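Local coordinates for protein putative isomerase YbhH (Escherichia coli, PDB 6OTV) that is a putative isomerase of the PrpF family whose substrate and reaction are not established, at residues E22-D27 with K33-I38; A37-G42 with L56-A61; K173-D178 with C289-T294; E204-T209 with L224-S229. One frame throughout, in Å; residues are numbered along the deposited sequence.

Interaction 1. Residues E22-D27 with K33-I38; sequences EHLPED and KILMAI. With EDO (1,2-ethanediol), chain L.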
loop_
_atom_site.group_PDB
_atom_site.type_symbol
_atom_site.label_atom_id
_atom_site.label_comp_id
_atom_site.label_asym_id
_atom_site.label_seq_id
_atom_site.Cartn_x
_atom_site.Cartn_y
_atom_site.Cartn_z
ATOM N N GLU A 22 16.264 -13.784 10.122
ATOM C CA GLU A 22 16.515 -14.364 11.439
ATOM C C GLU A 22 17.914 -14.955 11.534
ATOM O O GLU A 22 18.558 -14.883 12.587
ATOM C CB GLU A 22 15.491 -15.457 11.743
ATOM C CG GLU A 22 14.147 -14.991 12.228
ATOM C CD GLU A 22 13.175 -16.149 12.358
ATOM O OE1 GLU A 22 13.514 -17.258 11.889
ATOM O OE2 GLU A 22 12.080 -15.953 12.928
ATOM N N HIS A 23 18.394 -15.558 10.450
ATOM C CA HIS A 23 19.609 -16.358 10.471
ATOM C C HIS A 23 20.867 -15.541 10.216
ATOM O O HIS A 23 21.942 -16.122 10.041
ATOM C CB HIS A 23 19.493 -17.489 9.449
ATOM C CG HIS A 23 18.345 -18.412 9.712
ATOM N ND1 HIS A 23 17.655 -19.052 8.704
ATOM C CD2 HIS A 23 17.765 -18.803 10.872
ATOM C CE1 HIS A 23 16.699 -19.796 9.232
ATOM N NE2 HIS A 23 16.746 -19.663 10.546
ATOM N N LEU A 24 20.762 -14.216 10.205
ATOM C CA LEU A 24 21.892 -13.342 9.949
ATOM C C LEU A 24 22.085 -12.374 11.110
ATOM O O LEU A 24 21.113 -11.987 11.768
ATOM C CB LEU A 24 21.693 -12.552 8.647
ATOM C CG LEU A 24 21.791 -13.364 7.352
ATOM C CD1 LEU A 24 21.292 -12.559 6.163
ATOM C CD2 LEU A 24 23.226 -13.815 7.124
ATOM N N PRO A 25 23.322 -11.973 11.391
ATOM C CA PRO A 25 23.561 -11.017 12.473
ATOM C C PRO A 25 23.136 -9.613 12.073
ATOM O O PRO A 25 23.052 -9.266 10.893
ATOM C CB PRO A 25 25.076 -11.097 12.685
ATOM C CG PRO A 25 25.601 -11.454 11.337
ATOM C CD PRO A 25 24.576 -12.388 10.741
ATOM N N GLU A 26 22.866 -8.798 13.093
ATOM C CA GLU A 26 22.419 -7.433 12.838
ATOM C C GLU A 26 23.574 -6.539 12.397
ATOM O O GLU A 26 23.357 -5.568 11.663
ATOM C CB GLU A 26 21.737 -6.870 14.086
ATOM C CG GLU A 26 21.021 -5.549 13.880
ATOM C CD GLU A 26 20.192 -5.149 15.088
ATOM O OE1 GLU A 26 19.813 -6.045 15.875
ATOM O OE2 GLU A 26 19.924 -3.941 15.254
ATOM N N ASP A 27 24.798 -6.853 12.816
ATOM C CA ASP A 27 25.952 -6.059 12.416
ATOM C C ASP A 27 26.191 -6.193 10.917
ATOM O O ASP A 27 26.313 -7.303 10.390
ATOM C CB ASP A 27 27.193 -6.492 13.192
ATOM C CG ASP A 27 28.413 -5.669 12.836
ATOM O OD1 ASP A 27 28.398 -4.445 13.088
ATOM O OD2 ASP A 27 29.386 -6.242 12.302
ATOM N N LYS A 33 30.219 -10.326 5.551
ATOM C CA LYS A 33 31.203 -11.404 5.510
ATOM C C LYS A 33 30.531 -12.754 5.291
ATOM O O LYS A 33 31.038 -13.598 4.543
ATOM C CB LYS A 33 32.029 -11.419 6.797
ATOM C CG LYS A 33 33.148 -10.392 6.841
ATOM C CD LYS A 33 34.060 -10.632 8.037
ATOM C CE LYS A 33 35.283 -9.727 8.003
ATOM N NZ LYS A 33 34.918 -8.285 8.071
ATOM N N ILE A 34 29.382 -12.973 5.930
ATOM C CA ILE A 34 28.660 -14.226 5.745
ATOM C C ILE A 34 28.168 -14.353 4.310
ATOM O O ILE A 34 28.272 -15.422 3.698
ATOM C CB ILE A 34 27.509 -14.322 6.761
ATOM C CG1 ILE A 34 28.078 -14.466 8.174
ATOM C CG2 ILE A 34 26.575 -15.477 6.421
ATOM C CD1 ILE A 34 27.044 -14.393 9.261
ATOM N N LEU A 35 27.644 -13.261 3.744
ATOM C CA LEU A 35 27.150 -13.307 2.372
ATOM C C LEU A 35 28.272 -13.631 1.393
ATOM O O LEU A 35 28.073 -14.396 0.442
ATOM C CB LEU A 35 26.482 -11.981 2.007
ATOM C CG LEU A 35 25.280 -11.568 2.859
ATOM C CD1 LEU A 35 24.596 -10.340 2.269
ATOM C CD2 LEU A 35 24.298 -12.720 2.994
ATOM N N MET A 36 29.459 -13.056 1.609
ATOM C CA MET A 36 30.598 -13.380 0.757
ATOM C C MET A 36 30.973 -14.849 0.882
ATOM O O MET A 36 31.267 -15.511 -0.121
ATOM C CB MET A 36 31.794 -12.493 1.109
ATOM C CG MET A 36 31.557 -11.002 0.928
ATOM S SD MET A 36 32.954 -10.030 1.537
ATOM C CE MET A 36 32.227 -8.399 1.651
ATOM N N ALA A 37 30.961 -15.378 2.110
ATOM C CA ALA A 37 31.318 -16.777 2.320
ATOM C C ALA A 37 30.288 -17.722 1.715
ATOM O O ALA A 37 30.638 -18.834 1.304
ATOM C CB ALA A 37 31.484 -17.061 3.812
ATOM N N ILE A 38 29.020 -17.308 1.658
ATOM C CA ILE A 38 28.005 -18.158 1.043
ATOM C C ILE A 38 28.248 -18.275 -0.455
ATOM O O ILE A 38 28.173 -19.370 -1.028
ATOM C CB ILE A 38 26.593 -17.624 1.348
ATOM C CG1 ILE A 38 26.282 -17.740 2.842
ATOM C CG2 ILE A 38 25.548 -18.384 0.547
ATOM C CD1 ILE A 38 24.911 -17.208 3.215
HETATM C C1 EDO L . 11.079 -14.016 9.877
HETATM O O1 EDO L . 10.601 -12.687 9.637
HETATM C C2 EDO L . 12.407 -14.229 9.158
HETATM O O2 EDO L . 13.366 -13.267 9.613
#

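Interaction 2. Residues A37-G42 with L56-A61; sequences AIMGSG and LTSKVA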
loop_
_atom_site.group_PDB
_atom_site.type_symbol
_atom_site.label_atom_id
_atom_site.label_comp_id
_atom_site.label_asym_id
_atom_site.label_seq_id
_atom_site.Cartn_x
_atom_site.Cartn_y
_atom_site.Cartn_z
ATOM N N ALA A 37 30.961 -15.378 2.110
ATOM C CA ALA A 37 31.318 -16.777 2.320
ATOM C C ALA A 37 30.288 -17.722 1.715
ATOM O O ALA A 37 30.638 -18.834 1.304
ATOM C CB ALA A 37 31.484 -17.061 3.812
ATOM N N ILE A 38 29.020 -17.308 1.658
ATOM C CA ILE A 38 28.005 -18.158 1.043
ATOM C C ILE A 38 28.248 -18.275 -0.455
ATOM O O ILE A 38 28.173 -19.370 -1.028
ATOM C CB ILE A 38 26.593 -17.624 1.348
ATOM C CG1 ILE A 38 26.282 -17.740 2.842
ATOM C CG2 ILE A 38 25.548 -18.384 0.547
ATOM C CD1 ILE A 38 24.911 -17.208 3.215
ATOM N N MET A 39 28.566 -17.157 -1.110
ATOM C CA MET A 39 28.718 -17.131 -2.559
ATOM C C MET A 39 30.099 -17.558 -3.029
ATOM O O MET A 39 30.241 -17.960 -4.188
ATOM C CB MET A 39 28.437 -15.728 -3.089
ATOM C CG MET A 39 27.028 -15.291 -2.854
ATOM S SD MET A 39 25.908 -16.494 -3.575
ATOM C CE MET A 39 24.670 -16.436 -2.344
ATOM N N GLY A 40 31.111 -17.471 -2.175
ATOM C CA GLY A 40 32.468 -17.688 -2.631
ATOM C C GLY A 40 33.069 -16.459 -3.270
ATOM O O GLY A 40 33.848 -16.577 -4.224
ATOM N N SER A 41 32.712 -15.275 -2.774
ATOM C CA SER A 41 33.247 -14.027 -3.303
ATOM C C SER A 41 34.769 -14.005 -3.224
ATOM O O SER A 41 35.365 -14.459 -2.243
ATOM C CB SER A 41 32.666 -12.844 -2.529
ATOM O OG SER A 41 33.211 -11.617 -2.979
ATOM N N GLY A 42 35.398 -13.471 -4.270
ATOM C CA GLY A 42 36.839 -13.327 -4.332
ATOM C C GLY A 42 37.526 -14.238 -5.324
ATOM O O GLY A 42 38.744 -14.124 -5.498
ATOM N N LEU A 56 25.084 -12.415 -12.472
ATOM C CA LEU A 56 23.725 -12.934 -12.531
ATOM C C LEU A 56 23.501 -14.099 -11.575
ATOM O O LEU A 56 22.357 -14.350 -11.183
ATOM C CB LEU A 56 23.395 -13.361 -13.962
ATOM C CG LEU A 56 23.286 -12.217 -14.974
ATOM C CD1 LEU A 56 22.937 -12.750 -16.350
ATOM C CD2 LEU A 56 22.253 -11.191 -14.521
ATOM N N THR A 57 24.562 -14.806 -11.184
ATOM C CA THR A 57 24.454 -15.978 -10.325
ATOM C C THR A 57 25.196 -15.777 -9.006
ATOM O O THR A 57 25.666 -16.739 -8.395
ATOM C CB THR A 57 24.972 -17.222 -11.045
ATOM O OG1 THR A 57 26.333 -17.008 -11.434
ATOM C CG2 THR A 57 24.136 -17.509 -12.290
ATOM N N SER A 58 25.303 -14.531 -8.559
ATOM C CA SER A 58 26.005 -14.190 -7.327
ATOM C C SER A 58 25.203 -13.144 -6.558
ATOM O O SER A 58 25.717 -12.102 -6.152
ATOM C CB SER A 58 27.420 -13.699 -7.631
ATOM O OG SER A 58 28.153 -13.484 -6.437
ATOM N N LYS A 59 23.920 -13.427 -6.352
ATOM C CA LYS A 59 23.000 -12.499 -5.716
ATOM C C LYS A 59 22.424 -13.117 -4.448
ATOM O O LYS A 59 22.448 -14.336 -4.257
ATOM C CB LYS A 59 21.866 -12.109 -6.675
ATOM C CG LYS A 59 22.334 -11.470 -7.984
ATOM C CD LYS A 59 21.143 -11.075 -8.851
ATOM C CE LYS A 59 21.572 -10.468 -10.178
ATOM N NZ LYS A 59 22.243 -9.157 -9.991
ATOM N N VAL A 60 21.909 -12.255 -3.571
ATOM C CA VAL A 60 21.304 -12.676 -2.311
ATOM C C VAL A 60 19.999 -11.916 -2.115
ATOM O O VAL A 60 19.918 -10.715 -2.398
ATOM C CB VAL A 60 22.251 -12.440 -1.109
ATOM C CG1 VAL A 60 21.578 -12.851 0.190
ATOM C CG2 VAL A 60 23.562 -13.197 -1.291
ATOM N N ALA A 61 18.977 -12.619 -1.630
ATOM C CA ALA A 61 17.722 -12.017 -1.199
ATOM C C ALA A 61 17.502 -12.369 0.264
ATOM O O ALA A 61 17.460 -13.552 0.621
ATOM C CB ALA A 61 16.548 -12.505 -2.051
#

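Interaction 3. Residues K173-D178 with C289-T294; sequences KVFPTD and CALEGT. With EDO (1,2-ethanediol), chain M.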
loop_
_atom_site.group_PDB
_atom_site.type_symbol
_atom_site.label_atom_id
_atom_site.label_comp_id
_atom_site.label_asym_id
_atom_site.label_seq_id
_atom_site.Cartn_x
_atom_site.Cartn_y
_atom_site.Cartn_z
ATOM N N LYS A 173 8.443 13.245 -8.234
ATOM C CA LYS A 173 7.707 13.648 -9.421
ATOM C C LYS A 173 8.046 12.703 -10.563
ATOM O O LYS A 173 9.161 12.183 -10.649
ATOM C CB LYS A 173 8.031 15.094 -9.830
ATOM C CG LYS A 173 7.587 16.151 -8.829
ATOM C CD LYS A 173 7.806 17.554 -9.380
ATOM C CE LYS A 173 7.319 18.621 -8.410
ATOM N NZ LYS A 173 7.443 19.994 -8.980
ATOM N N VAL A 174 7.064 12.475 -11.438
ATOM C CA VAL A 174 7.313 11.668 -12.627
ATOM C C VAL A 174 8.297 12.377 -13.547
ATOM O O VAL A 174 9.231 11.762 -14.074
ATOM C CB VAL A 174 5.991 11.348 -13.348
ATOM C CG1 VAL A 174 6.264 10.685 -14.688
ATOM C CG2 VAL A 174 5.115 10.459 -12.475
ATOM N N PHE A 175 8.113 13.683 -13.744
ATOM C CA PHE A 175 9.031 14.512 -14.518
ATOM C C PHE A 175 9.665 15.526 -13.576
ATOM O O PHE A 175 9.103 16.608 -13.349
ATOM C CB PHE A 175 8.302 15.209 -15.669
ATOM C CG PHE A 175 7.636 14.253 -16.618
ATOM C CD1 PHE A 175 8.366 13.622 -17.614
ATOM C CD2 PHE A 175 6.283 13.974 -16.505
ATOM C CE1 PHE A 175 7.759 12.732 -18.482
ATOM C CE2 PHE A 175 5.667 13.085 -17.373
ATOM C CZ PHE A 175 6.408 12.463 -18.364
ATOM N N PRO A 176 10.827 15.219 -12.992
ATOM C CA PRO A 176 11.422 16.139 -12.008
ATOM C C PRO A 176 11.747 17.511 -12.567
ATOM O O PRO A 176 11.704 18.498 -11.822
ATOM C CB PRO A 176 12.693 15.399 -11.566
ATOM C CG PRO A 176 12.436 13.964 -11.889
ATOM C CD PRO A 176 11.599 13.973 -13.128
ATOM N N THR A 177 12.077 17.609 -13.854
ATOM C CA THR A 177 12.354 18.897 -14.476
ATOM C C THR A 177 11.089 19.665 -14.837
ATOM O O THR A 177 11.192 20.759 -15.401
ATOM C CB THR A 177 13.200 18.708 -15.739
ATOM O OG1 THR A 177 12.408 18.080 -16.755
ATOM C CG2 THR A 177 14.415 17.842 -15.445
ATOM N N ASP A 178 9.911 19.115 -14.537
ATOM C CA ASP A 178 8.619 19.701 -14.889
ATOM C C ASP A 178 8.442 19.855 -16.396
ATOM O O ASP A 178 7.597 20.635 -16.850
ATOM C CB ASP A 178 8.403 21.048 -14.187
ATOM C CG ASP A 178 8.493 20.940 -12.678
ATOM O OD1 ASP A 178 9.619 21.007 -12.143
ATOM O OD2 ASP A 178 7.439 20.781 -12.029
ATOM N N CYS A 289 6.726 5.582 -23.158
ATOM C CA CYS A 289 5.990 5.238 -24.372
ATOM C C CYS A 289 4.508 5.564 -24.245
ATOM O O CYS A 289 3.865 5.913 -25.241
ATOM C CB CYS A 289 6.166 3.756 -24.705
ATOM S SG CYS A 289 7.832 3.276 -25.210
ATOM N N ALA A 290 3.950 5.451 -23.039
ATOM C CA ALA A 290 2.527 5.688 -22.839
ATOM C C ALA A 290 2.210 7.132 -22.483
ATOM O O ALA A 290 1.144 7.631 -22.859
ATOM C CB ALA A 290 1.986 4.764 -21.745
ATOM N N LEU A 291 3.102 7.815 -21.770
ATOM C CA LEU A 291 2.850 9.199 -21.395
ATOM C C LEU A 291 3.044 10.120 -22.593
ATOM O O LEU A 291 3.998 9.973 -23.363
ATOM C CB LEU A 291 3.771 9.618 -20.251
ATOM C CG LEU A 291 3.620 8.801 -18.967
ATOM C CD1 LEU A 291 4.597 9.278 -17.908
ATOM C CD2 LEU A 291 2.189 8.873 -18.461
ATOM N N GLU A 292 2.129 11.072 -22.746
ATOM C CA GLU A 292 2.171 11.991 -23.873
ATOM C C GLU A 292 3.245 13.055 -23.675
ATOM O O GLU A 292 3.502 13.514 -22.559
ATOM C CB GLU A 292 0.813 12.663 -24.066
ATOM C CG GLU A 292 0.264 13.313 -22.807
ATOM C CD GLU A 292 -0.870 14.277 -23.096
ATOM O OE1 GLU A 292 -0.744 15.470 -22.746
ATOM O OE2 GLU A 292 -1.885 13.843 -23.681
ATOM N N GLY A 293 3.874 13.443 -24.781
ATOM C CA GLY A 293 4.811 14.547 -24.785
ATOM C C GLY A 293 6.263 14.179 -24.570
ATOM O O GLY A 293 7.119 15.073 -24.606
ATOM N N THR A 294 6.574 12.908 -24.343
ATOM C CA THR A 294 7.959 12.513 -24.144
ATOM C C THR A 294 8.684 12.413 -25.483
ATOM O O THR A 294 8.071 12.345 -26.553
ATOM C CB THR A 294 8.046 11.176 -23.407
ATOM O OG1 THR A 294 7.364 10.168 -24.163
ATOM C CG2 THR A 294 7.422 11.285 -22.019
HETATM C C1 EDO M . 4.395 15.389 -12.602
HETATM O O1 EDO M . 5.793 15.220 -12.871
HETATM C C2 EDO M . 3.821 14.105 -12.014
HETATM O O2 EDO M . 4.534 13.758 -10.820
#

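Interaction 4. Residues E204-T209 with L224-S229; sequences EYLGKT and LARIES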
loop_
_atom_site.group_PDB
_atom_site.type_symbol
_atom_site.label_atom_id
_atom_site.label_comp_id
_atom_site.label_asym_id
_atom_site.label_seq_id
_atom_site.Cartn_x
_atom_site.Cartn_y
_atom_site.Cartn_z
ATOM N N GLU A 204 20.226 7.980 -32.294
ATOM C CA GLU A 204 20.649 8.613 -33.540
ATOM C C GLU A 204 21.186 10.020 -33.314
ATOM O O GLU A 204 22.036 10.484 -34.081
ATOM C CB GLU A 204 19.492 8.636 -34.539
ATOM C CG GLU A 204 19.115 7.262 -35.069
ATOM C CD GLU A 204 17.976 7.313 -36.069
ATOM O OE1 GLU A 204 17.632 8.420 -36.531
ATOM O OE2 GLU A 204 17.420 6.243 -36.391
ATOM N N TYR A 205 20.715 10.713 -32.277
ATOM C CA TYR A 205 21.229 12.051 -32.010
ATOM C C TYR A 205 22.654 12.038 -31.478
ATOM O O TYR A 205 23.298 13.090 -31.456
ATOM C CB TYR A 205 20.308 12.784 -31.036
ATOM C CG TYR A 205 19.220 13.571 -31.731
ATOM C CD1 TYR A 205 17.967 13.014 -31.962
ATOM C CD2 TYR A 205 19.452 14.869 -32.168
ATOM C CE1 TYR A 205 16.972 13.734 -32.601
ATOM C CE2 TYR A 205 18.468 15.596 -32.807
ATOM C CZ TYR A 205 17.230 15.026 -33.022
ATOM O OH TYR A 205 16.252 15.756 -33.659
ATOM N N LEU A 206 23.165 10.879 -31.062
ATOM C CA LEU A 206 24.562 10.738 -30.674
ATOM C C LEU A 206 25.373 9.994 -31.728
ATOM O O LEU A 206 26.457 9.486 -31.427
ATOM C CB LEU A 206 24.670 10.032 -29.322
ATOM C CG LEU A 206 23.997 10.733 -28.140
ATOM C CD1 LEU A 206 24.353 10.035 -26.839
ATOM C CD2 LEU A 206 24.377 12.209 -28.083
ATOM N N GLY A 207 24.866 9.916 -32.958
ATOM C CA GLY A 207 25.596 9.265 -34.028
ATOM C C GLY A 207 25.613 7.758 -33.962
ATOM O O GLY A 207 26.501 7.132 -34.547
ATOM N N LYS A 208 24.652 7.152 -33.268
ATOM C CA LYS A 208 24.582 5.709 -33.112
ATOM C C LYS A 208 23.255 5.191 -33.644
ATOM O O LYS A 208 22.233 5.882 -33.588
ATOM C CB LYS A 208 24.749 5.303 -31.640
ATOM C CG LYS A 208 26.152 5.518 -31.104
ATOM C CD LYS A 208 27.151 4.692 -31.895
ATOM C CE LYS A 208 28.565 4.952 -31.438
ATOM N NZ LYS A 208 29.553 4.098 -32.155
ATOM N N THR A 209 23.280 3.967 -34.176
ATOM C CA THR A 209 22.034 3.330 -34.587
ATOM C C THR A 209 21.207 2.911 -33.381
ATOM O O THR A 209 19.971 2.940 -33.435
ATOM C CB THR A 209 22.318 2.108 -35.460
ATOM O OG1 THR A 209 22.860 1.061 -34.644
ATOM C CG2 THR A 209 23.313 2.453 -36.558
ATOM N N LEU A 224 30.753 7.685 -24.809
ATOM C CA LEU A 224 30.597 7.673 -23.359
ATOM C C LEU A 224 30.808 9.057 -22.761
ATOM O O LEU A 224 30.214 9.385 -21.728
ATOM C CB LEU A 224 31.565 6.669 -22.735
ATOM C CG LEU A 224 31.450 5.225 -23.230
ATOM C CD1 LEU A 224 32.417 4.325 -22.475
ATOM C CD2 LEU A 224 30.021 4.713 -23.102
ATOM N N ALA A 225 31.643 9.881 -23.396
ATOM C CA ALA A 225 31.816 11.253 -22.931
ATOM C C ALA A 225 30.576 12.090 -23.219
ATOM O O ALA A 225 30.113 12.841 -22.353
ATOM C CB ALA A 225 33.051 11.876 -23.580
ATOM N N ARG A 226 30.025 11.973 -24.432
ATOM C CA ARG A 226 28.809 12.709 -24.765
ATOM C C ARG A 226 27.637 12.280 -23.894
ATOM O O ARG A 226 26.790 13.109 -23.541
ATOM C CB ARG A 226 28.469 12.526 -26.244
ATOM C CG ARG A 226 29.179 13.502 -27.165
ATOM C CD ARG A 226 28.686 13.381 -28.599
ATOM N NE ARG A 226 29.019 14.564 -29.391
ATOM C CZ ARG A 226 30.164 14.737 -30.043
ATOM N NH1 ARG A 226 31.102 13.801 -30.003
ATOM N NH2 ARG A 226 30.374 15.848 -30.737
ATOM N N ILE A 227 27.573 10.996 -23.533
ATOM C CA ILE A 227 26.510 10.527 -22.652
ATOM C C ILE A 227 26.670 11.122 -21.257
ATOM O O ILE A 227 25.690 11.552 -20.636
ATOM C CB ILE A 227 26.486 8.988 -22.617
ATOM C CG1 ILE A 227 26.053 8.428 -23.972
ATOM C CG2 ILE A 227 25.558 8.488 -21.522
ATOM C CD1 ILE A 227 25.999 6.914 -24.020
ATOM N N GLU A 228 27.904 11.170 -20.746
ATOM C CA GLU A 228 28.135 11.712 -19.410
ATOM C C GLU A 228 27.794 13.196 -19.342
ATOM O O GLU A 228 27.230 13.660 -18.344
ATOM C CB GLU A 228 29.586 11.478 -18.990
ATOM C CG GLU A 228 29.830 10.128 -18.345
ATOM C CD GLU A 228 29.150 10.001 -16.995
ATOM O OE1 GLU A 228 28.951 11.038 -16.326
ATOM O OE2 GLU A 228 28.812 8.866 -16.604
ATOM N N SER A 229 28.135 13.953 -20.387
ATOM C CA SER A 229 27.795 15.373 -20.418
ATOM C C SER A 229 26.298 15.585 -20.241
ATOM O O SER A 229 25.869 16.513 -19.547
ATOM C CB SER A 229 28.270 15.998 -21.730
ATOM O OG SER A 229 27.751 17.306 -21.890
#

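Interaction 1. Residues E22-D27 with K33-I38
Leu24 and Ile34 mark the closest approach of the two backbones, their CA atoms 8.0 Å apart, where a non-helical turn following a short 3-10 segment faces the side of a helix. No hydrogen bond crosses this gap, and branched and ring carbons fill it. With CG anti to the carbonyl carbon (chi1 -71°), Leu24 extends its two methyls to the helix although its CB does not point there. The Leu24 and Ile34 side chains run antiparallel, side by side, and CD2 meets Ile34 CG2 at 3.8 Å; CD1 lies more loosely, 4.4 Å from Leu35 CD2. Ile34 serves both loop residues with different branches: CG2 takes Leu24, while the longer arm carries CD1 out to the CD and CG corner of the Pro25 ring, 3.5 Å from CD. A beta-branched residue suits this dual task, and proline suits the other side, since its ring gives the turn a compact apolar surface. Two residues on, Asp27 occupies the N-cap of the helix, its OD2 accepting from Gln30 N, so the loop is tied to the helix it has just packed against. At the far end of the segment, an ethanediol molecule, probably from crystallisation, accepts a weak bond from Glu22 N. Helix 28-39 packs beside the strands: Leu24 also touches Ile4 of strand 3-11 and Ile62 of strand 59-65, and Leu35 reaches Leu19 of strand 14-20.

Interaction 2. Residues A37-G42 with L56-A61
Ser58 is the residue of 56-61 whose backbone comes nearest to the helix end, its CA 6.2 Å from that of Met39. Its hydroxyl lies 4.0 Å from Met39 CB, a van der Waals contact; OG has its polar partners in Val80 O and Glu46 OE2. A small serine fits here: it leaves room for the methionine, yet its buried oxygen has two partners. Lys59 comes next and begins the strand. Its CB points away from the helix, and NZ bonds to Gln79 OE1, with a phosphate ion, probably from the crystallisation liquor, about 5 Å from the side chain. It faces 37-42 with its backbone alone, its carbonyl O lying 3.6 Å from Met39 CE. Val60 then turns back toward the helix and offers its CG2 branch to Met39 CE at 3.6 Å, the two side chains crossing at a slant. Met39 can span all three residues because its chain bends at chi2 (-56°) and again at chi3 (143°), carrying first SD and then CE along the strand; an unbranched, flexible thioether suits such a curved path. Gly40 follows with positive phi (82°), where a CB would press on the preceding carbonyl, and the chain leaves the helix there. The contact seats the C-terminal end of helix 28-39 against strand 59-65, with Ala17 of the parallel neighbour 14-20 and Val80 of the antiparallel neighbour 73-80 also touching Met39.

Interaction 3. Residues K173-D178 with C289-T294
Phe175 points its ring at Leu291 and Thr294, and each meets it differently. A chi1 of -59° sends the ring toward 289-294, where a broad, flat apolar group can take a methyl from both. Thr294 approaches at the ring's edge, near its plane, with CG2 3.8 Å from Phe175 CE1; the two side chains cross at about a right angle. Leu291 comes obliquely, heading the opposite way, and places CD1 3.7 Å from Phe175 CZ. The same methyl touches Val174 CG1 at 3.9 Å, and that valine branch sits over one face of the phenylalanine ring, offset toward its rim. Threonine suits its place because it divides its roles: the methyl packs on the ring while OG1 bonds to Ser288 O. An ethanediol molecule, probably from crystallisation, takes nearly straight bonds from Val174 N and Phe175 N, with N-H...O angles of 172° and 168°. Lys173 NZ and Asp178 OD2 form a salt bridge of 3.1 Å between the two ends of segment 173-178. Phe175 opens a type I beta turn ending at Asp178, and Leu291 a type II turn to Thr294 with glycine at its third position, as is classic for that turn, directly after helix 279-290.

Interaction 4. Residues E204-T209 with L224-S229
Leu206 pushes its forked end against the side of helix 221-237, where CD1 lies 3.7 Å from Ile227 CG1. The two side chains lie roughly perpendicular, and CD1 rests on the CG1 methylene. Their CB atoms do not face one another directly; it is the outer part of Leu206 that closes the distance, for a chi1 of -61° sets CG beside the backbone N and sends the fork toward the helix. The other methyl, CD2, lies 4.5 Å from Arg226 CD, a looser contact with the aliphatic stem of an exposed arginine. A leucine suits this place because its fork serves two successive helix residues, one buried and one at the surface. At the level of the backbones, Leu206 and Arg226 are nearest, their CA atoms 7.5 Å apart. The next residue, Gly207, has positive phi (75°), which favours glycine; its N bonds to Glu204 O. Beyond the turn, Lys208 forms a salt bridge to Asp220, just ahead of the same helix. Leu223 and Ile230 of that helix also touch Leu206, and Leu253 of strand 250-255 touches both Leu206 and Ile227. With no hydrogen bond or salt bridge between 204-209 and 224-229, their contact rests on shape and burial of hydrocarbon, graded from the enclosed isoleucine to the solvent-facing arginine.

Overall arrangement
Interactions 1 and 2 adjoin, with centres 12 Å apart, sharing Ala37 and Ile38; Leu35 CD2 and Val60 CG1 pack at 3.9 Å between them, so the two contacts are continuous along helix 28-39. Interactions 3 and 4 lie far off: the centre of interaction 3 is about 41 Å from that of interaction 1, on the opposite side of the chain's centre, and the centre of interaction 4 is about 42 Å from that of interaction 1 and 34 Å from that of interaction 2. Interaction 4 lies within the stretch of chain that interaction 3 brings together, their centres about 21 Å apart without touching. This separation is consistent with the two-lobed architecture of the diaminopimelate epimerase clan. The phosphate near Lys59 may mark a pocket.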